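Local coordinates for Ice-binding protein 1 (Shewanella frigidimarina, PDB 6BG8) that binds ice crystals and inhibits their growth, lowering the freezing point of water, and fastens its bacterium to ice as an adhesin, at residues V31-Y45 and F57-D70. Sequence-based numbering, arbitrary orientation. Where two conformers were deposited one is given.
Sequences VDGDLGILDQARSYY and FDELTNGLSYAGDD
Val31 pairs in parallel with Thr61, and at the next residue Asp32 N donates to Thr61 O, two coils of the ice-binding beta-solenoid lying side by side. Residues 31-45 and 57-70 illustrate how such a domain, here the C-terminal DUF3494 part of a longer adhesin, keeps its coils in register through a corner. Asp32 and Asn62 both turn there with positive phi, and Asn62 ND2 reaches Asp32 OD1 (2.8 Å) from above the carboxylate plane, the carboxylate and amide planes standing almost perpendicular. Asp34 then bridges the coils: Asp34 OD1 takes the N-H of Leu64 on its anti side (2.9 Å) and a water shared with Tyr66 OH, while OD2 pairs with Arg13. Leu35 N binds Leu64 O, and on the face of the sheet that carries Leu35 and Ser65 the two methyls of Leu35 divide their contacts, CD1 against Leu60 CD1 and CD2 at the ring edge of Phe57. Further on, Ile37 N donates to Tyr66 O. Where the strand has ended, Arg42 N is held by Asp69 OD1, and the arginine side chain runs back along the next coil. Its CG lies anti to the backbone N (chi1 169°) and the chain bends at chi3, bringing the guanidinium side-on to Asp70. Arg42 NE meets Asp70 OD1 (2.8 Å) and Arg42 NH1 meets Asp70 OD2, a salt bridge with the two groups nearly coplanar. The end-on pair NH1 and NH2 both donate to Ser65 OG, which also bonds Gly55 O; Asp70 OD2 also accepts from Ala67 N, from above the carboxylate plane, which helps to hold the group in place. Last comes Tyr45, its ring between Ile37 CD1 on one face and the edge of Phe57 on the other, a T-shaped stack with planes at 77°. Tyr45 OH donates to Tyr66 O (2.8 Å), from the opposite face of that carbonyl plane to Ile37 N.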
loop_
_atom_site.group_PDB
_atom_site.type_symbol
_atom_site.label_atom_id
_atom_site.label_comp_id
_atom_site.label_asym_id
_atom_site.label_seq_id
_atom_site.Cartn_x
_atom_site.Cartn_y
_atom_site.Cartn_z
ATOM N N VAL A 31 -5.294 3.557 10.754
ATOM C CA VAL A 31 -6.355 2.756 11.363
ATOM C C VAL A 31 -6.370 1.345 10.777
ATOM O O VAL A 31 -6.202 1.161 9.566
ATOM C CB VAL A 31 -7.736 3.421 11.160
ATOM C CG1 VAL A 31 -8.829 2.593 11.801
ATOM C CG2 VAL A 31 -7.748 4.837 11.715
ATOM N N ASP A 32 -6.567 0.352 11.649
ATOM C CA ASP A 32 -6.964 -1.019 11.305
ATOM C C ASP A 32 -5.851 -1.833 10.657
ATOM O O ASP A 32 -6.120 -2.884 10.065
ATOM C CB ASP A 32 -8.200 -1.041 10.391
ATOM C CG ASP A 32 -9.479 -0.637 11.116
ATOM O OD1 ASP A 32 -9.519 -0.718 12.361
ATOM O OD2 ASP A 32 -10.458 -0.257 10.435
ATOM N N GLY A 33 -4.603 -1.382 10.750
ATOM C CA GLY A 33 -3.491 -2.160 10.238
ATOM C C GLY A 33 -2.245 -1.901 11.056
ATOM O O GLY A 33 -2.157 -0.922 11.799
ATOM N N ASP A 34 -1.271 -2.784 10.887
ATOM C CA ASP A 34 0.016 -2.698 11.565
ATOM C C ASP A 34 1.017 -1.875 10.752
ATOM O O ASP A 34 0.843 -1.632 9.557
ATOM C CB ASP A 34 0.584 -4.102 11.798
ATOM C CG ASP A 34 -0.243 -4.910 12.774
ATOM O OD1 ASP A 34 -0.825 -4.310 13.699
ATOM O OD2 ASP A 34 -0.320 -6.140 12.614
ATOM N N LEU A 35 2.088 -1.463 11.422
ATOM C CA LEU A 35 3.225 -0.804 10.791
ATOM C C LEU A 35 4.448 -1.697 10.942
ATOM O O LEU A 35 4.654 -2.307 11.997
ATOM C CB LEU A 35 3.504 0.560 11.429
ATOM C CG LEU A 35 2.859 1.797 10.795
ATOM C CD1 LEU A 35 1.361 1.613 10.573
ATOM C CD2 LEU A 35 3.125 3.047 11.643
ATOM N N GLY A 36 5.259 -1.773 9.894
ATOM C CA GLY A 36 6.472 -2.556 9.993
ATOM C C GLY A 36 7.630 -1.977 9.218
ATOM O O GLY A 36 7.439 -1.435 8.126
ATOM N N ILE A 37 8.833 -2.075 9.794
ATOM C CA ILE A 37 10.088 -1.811 9.106
ATOM C C ILE A 37 10.866 -3.122 9.084
ATOM O O ILE A 37 10.997 -3.786 10.120
ATOM C CB ILE A 37 10.898 -0.693 9.795
ATOM C CG1 ILE A 37 10.095 0.618 9.800
ATOM C CG2 ILE A 37 12.238 -0.518 9.112
ATOM C CD1 ILE A 37 10.737 1.747 10.622
ATOM N N LEU A 38 11.346 -3.513 7.903
ATOM C CA LEU A 38 11.906 -4.849 7.734
ATOM C C LEU A 38 13.416 -4.915 7.911
ATOM O O LEU A 38 13.926 -5.943 8.372
ATOM C CB LEU A 38 11.571 -5.401 6.340
ATOM C CG LEU A 38 10.093 -5.580 5.978
ATOM C CD1 LEU A 38 9.960 -5.839 4.486
ATOM C CD2 LEU A 38 9.435 -6.712 6.761
ATOM N N ASP A 39 14.151 -3.867 7.526
ATOM C CA ASP A 39 15.598 -3.989 7.383
ATOM C C ASP A 39 16.357 -2.903 8.128
ATOM O O ASP A 39 17.536 -2.680 7.835
ATOM C CB ASP A 39 16.002 -3.982 5.904
ATOM C CG ASP A 39 15.367 -5.114 5.128
ATOM O OD1 ASP A 39 15.610 -6.282 5.493
ATOM O OD2 ASP A 39 14.625 -4.829 4.170
ATOM N N GLN A 40 15.705 -2.223 9.073
ATOM C CA GLN A 40 16.364 -1.274 9.967
ATOM C C GLN A 40 15.676 -1.329 11.326
ATOM O O GLN A 40 14.578 -1.868 11.469
ATOM C CB GLN A 40 16.336 0.163 9.428
ATOM C CG GLN A 40 17.022 0.388 8.078
ATOM C CD GLN A 40 18.552 0.352 8.143
ATOM O OE1 GLN A 40 19.136 0.150 9.205
ATOM N NE2 GLN A 40 19.199 0.544 6.995
ATOM N N ALA A 41 16.341 -0.761 12.331
ATOM C CA ALA A 41 15.817 -0.756 13.693
ATOM C C ALA A 41 14.657 0.237 13.845
ATOM O O ALA A 41 14.396 1.077 12.985
ATOM C CB ALA A 41 16.925 -0.411 14.686
ATOM N N ARG A 42 13.956 0.115 14.981
ATOM C CA ARG A 42 12.844 0.990 15.344
ATOM C C ARG A 42 13.211 2.471 15.283
ATOM O O ARG A 42 12.325 3.317 15.127
ATOM C CB ARG A 42 12.361 0.623 16.759
ATOM C CG ARG A 42 11.373 1.596 17.393
ATOM C CD ARG A 42 10.653 0.953 18.570
ATOM N NE ARG A 42 9.785 -0.136 18.144
ATOM C CZ ARG A 42 8.550 0.022 17.673
ATOM N NH1 ARG A 42 7.848 -1.048 17.314
ATOM N NH2 ARG A 42 8.013 1.241 17.572
ATOM N N SER A 43 14.496 2.802 15.409
ATOM C CA SER A 43 14.918 4.195 15.304
ATOM C C SER A 43 14.612 4.791 13.934
ATOM O O SER A 43 14.622 6.019 13.780
ATOM C CB SER A 43 16.411 4.305 15.607
ATOM O OG SER A 43 17.168 3.532 14.698
ATOM N N TYR A 44 14.312 3.965 12.940
ATOM C CA TYR A 44 14.002 4.481 11.618
ATOM C C TYR A 44 12.533 4.856 11.456
ATOM O O TYR A 44 12.153 5.328 10.382
ATOM C CB TYR A 44 14.434 3.464 10.546
ATOM C CG TYR A 44 15.896 3.608 10.171
ATOM C CD1 TYR A 44 16.901 3.218 11.042
ATOM C CD2 TYR A 44 16.267 4.165 8.951
ATOM C CE1 TYR A 44 18.247 3.359 10.691
ATOM C CE2 TYR A 44 17.596 4.312 8.598
ATOM C CZ TYR A 44 18.584 3.906 9.476
ATOM O OH TYR A 44 19.905 4.060 9.127
ATOM N N TYR A 45 11.700 4.656 12.485
ATOM C CA TYR A 45 10.410 5.332 12.562
ATOM C C TYR A 45 10.647 6.790 12.931
ATOM O O TYR A 45 11.396 7.080 13.869
ATOM C CB TYR A 45 9.514 4.684 13.621
ATOM C CG TYR A 45 8.882 3.368 13.242
ATOM C CD1 TYR A 45 7.863 3.311 12.290
ATOM C CD2 TYR A 45 9.276 2.185 13.851
ATOM C CE1 TYR A 45 7.264 2.096 11.948
ATOM C CE2 TYR A 45 8.685 0.966 13.512
ATOM C CZ TYR A 45 7.678 0.932 12.563
ATOM O OH TYR A 45 7.090 -0.274 12.225
ATOM N N PHE A 57 1.496 3.412 18.709
ATOM C CA PHE A 57 1.702 4.811 18.383
ATOM C C PHE A 57 0.376 5.527 18.586
ATOM O O PHE A 57 -0.680 4.971 18.269
ATOM C CB PHE A 57 2.150 5.008 16.929
ATOM C CG PHE A 57 3.579 4.616 16.645
ATOM C CD1 PHE A 57 4.584 4.787 17.586
ATOM C CD2 PHE A 57 3.919 4.112 15.394
ATOM C CE1 PHE A 57 5.901 4.430 17.289
ATOM C CE2 PHE A 57 5.225 3.761 15.088
ATOM C CZ PHE A 57 6.218 3.911 16.028
ATOM N N ASP A 58 0.426 6.765 19.092
ATOM C CA ASP A 58 -0.809 7.526 19.272
ATOM C C ASP A 58 -1.520 7.765 17.945
ATOM O O ASP A 58 -2.747 7.900 17.911
ATOM C CB ASP A 58 -0.515 8.866 19.951
ATOM C CG ASP A 58 -0.256 8.728 21.429
ATOM O OD1 ASP A 58 -0.443 7.629 21.979
ATOM O OD2 ASP A 58 0.141 9.736 22.046
ATOM N N GLU A 59 -0.762 7.820 16.849
ATOM C CA GLU A 59 -1.276 8.045 15.503
ATOM C C GLU A 59 -1.941 6.816 14.905
ATOM O O GLU A 59 -2.504 6.906 13.807
ATOM C CB GLU A 59 -0.133 8.483 14.584
ATOM C CG GLU A 59 0.479 9.836 14.951
ATOM C CD GLU A 59 1.449 9.769 16.130
ATOM O OE1 GLU A 59 1.906 8.661 16.465
ATOM O OE2 GLU A 59 1.753 10.834 16.720
ATOM N N LEU A 60 -1.890 5.686 15.597
ATOM C CA LEU A 60 -2.246 4.393 15.031
ATOM C C LEU A 60 -3.288 3.734 15.921
ATOM O O LEU A 60 -3.044 3.510 17.108
ATOM C CB LEU A 60 -1.002 3.507 14.904
ATOM C CG LEU A 60 -1.195 2.056 14.478
ATOM C CD1 LEU A 60 -1.759 2.017 13.072
ATOM C CD2 LEU A 60 0.147 1.317 14.542
ATOM N N THR A 61 -4.449 3.424 15.352
ATOM C CA THR A 61 -5.552 2.784 16.058
ATOM C C THR A 61 -5.789 1.391 15.482
ATOM O O THR A 61 -5.754 1.219 14.262
ATOM C CB THR A 61 -6.819 3.632 15.925
ATOM O OG1 THR A 61 -6.570 4.941 16.453
ATOM C CG2 THR A 61 -7.984 2.984 16.662
ATOM N N ASN A 62 -6.038 0.409 16.354
ATOM C CA ASN A 62 -6.279 -0.979 15.952
ATOM C C ASN A 62 -5.104 -1.522 15.135
ATOM O O ASN A 62 -5.272 -2.132 14.076
ATOM C CB ASN A 62 -7.596 -1.125 15.184
ATOM C CG ASN A 62 -8.034 -2.572 15.063
ATOM O OD1 ASN A 62 -7.577 -3.420 15.824
ATOM N ND2 ASN A 62 -8.915 -2.866 14.102
ATOM N N GLY A 63 -3.902 -1.280 15.641
ATOM C CA GLY A 63 -2.697 -1.774 15.007
ATOM C C GLY A 63 -1.514 -1.488 15.901
ATOM O O GLY A 63 -1.603 -0.687 16.837
ATOM N N LEU A 64 -0.407 -2.171 15.609
ATOM C CA LEU A 64 0.844 -1.968 16.324
ATOM C C LEU A 64 1.971 -1.784 15.317
ATOM O O LEU A 64 1.864 -2.182 14.153
ATOM C CB LEU A 64 1.167 -3.148 17.260
ATOM C CG LEU A 64 0.171 -3.409 18.391
ATOM C CD1 LEU A 64 0.434 -4.773 19.022
ATOM C CD2 LEU A 64 0.265 -2.298 19.429
ATOM N N SER A 65 3.064 -1.186 15.779
ATOM C CA SER A 65 4.271 -1.052 14.977
ATOM C C SER A 65 5.308 -2.094 15.381
ATOM O O SER A 65 5.348 -2.555 16.525
ATOM C CB SER A 65 4.869 0.347 15.116
ATOM O OG SER A 65 5.287 0.577 16.452
ATOM N N TYR A 66 6.153 -2.463 14.419
ATOM C CA TYR A 66 7.081 -3.574 14.561
ATOM C C TYR A 66 8.416 -3.231 13.929
ATOM O O TYR A 66 8.461 -2.610 12.862
ATOM C CB TYR A 66 6.531 -4.840 13.890
ATOM C CG TYR A 66 5.304 -5.382 14.562
ATOM C CD1 TYR A 66 5.399 -6.105 15.747
ATOM C CD2 TYR A 66 4.039 -5.162 14.017
ATOM C CE1 TYR A 66 4.265 -6.591 16.378
ATOM C CE2 TYR A 66 2.906 -5.652 14.636
ATOM C CZ TYR A 66 3.023 -6.369 15.807
ATOM O OH TYR A 66 1.893 -6.859 16.421
ATOM N N ALA A 67 9.496 -3.642 14.595
ATOM C CA ALA A 67 10.835 -3.622 14.025
ATOM C C ALA A 67 11.616 -4.793 14.604
ATOM O O ALA A 67 11.294 -5.308 15.674
ATOM C CB ALA A 67 11.561 -2.300 14.295
ATOM N N GLY A 68 12.639 -5.227 13.868
ATOM C CA GLY A 68 13.335 -6.451 14.234
ATOM C C GLY A 68 14.177 -6.351 15.490
ATOM O O GLY A 68 14.507 -7.387 16.083
ATOM N N ASP A 69 14.543 -5.142 15.901
ATOM C CA ASP A 69 15.261 -4.977 17.160
ATOM C C ASP A 69 14.332 -4.957 18.370
ATOM O O ASP A 69 14.827 -4.894 19.501
ATOM C CB ASP A 69 16.099 -3.690 17.131
ATOM C CG ASP A 69 15.243 -2.441 17.116
ATOM O OD1 ASP A 69 14.341 -2.366 16.249
ATOM O OD2 ASP A 69 15.453 -1.543 17.969
ATOM N N ASP A 70 13.013 -5.016 18.167
ATOM C CA ASP A 70 12.068 -4.985 19.283
ATOM C C ASP A 70 12.321 -6.152 20.223
ATOM O O ASP A 70 12.178 -7.318 19.834
ATOM C CB ASP A 70 10.624 -5.035 18.769
ATOM C CG ASP A 70 10.156 -3.716 18.174
ATOM O OD1 ASP A 70 10.856 -2.702 18.328
ATOM O OD2 ASP A 70 9.076 -3.698 17.539
HETATM O O HOH W 1 -0.619 -6.137 15.707
HETATM O O HOH W 2 -4.168 -4.343 12.808
HETATM O O HOH W 3 13.263 -4.199 11.263
HETATM O O HOH W 4 15.967 1.233 17.526
#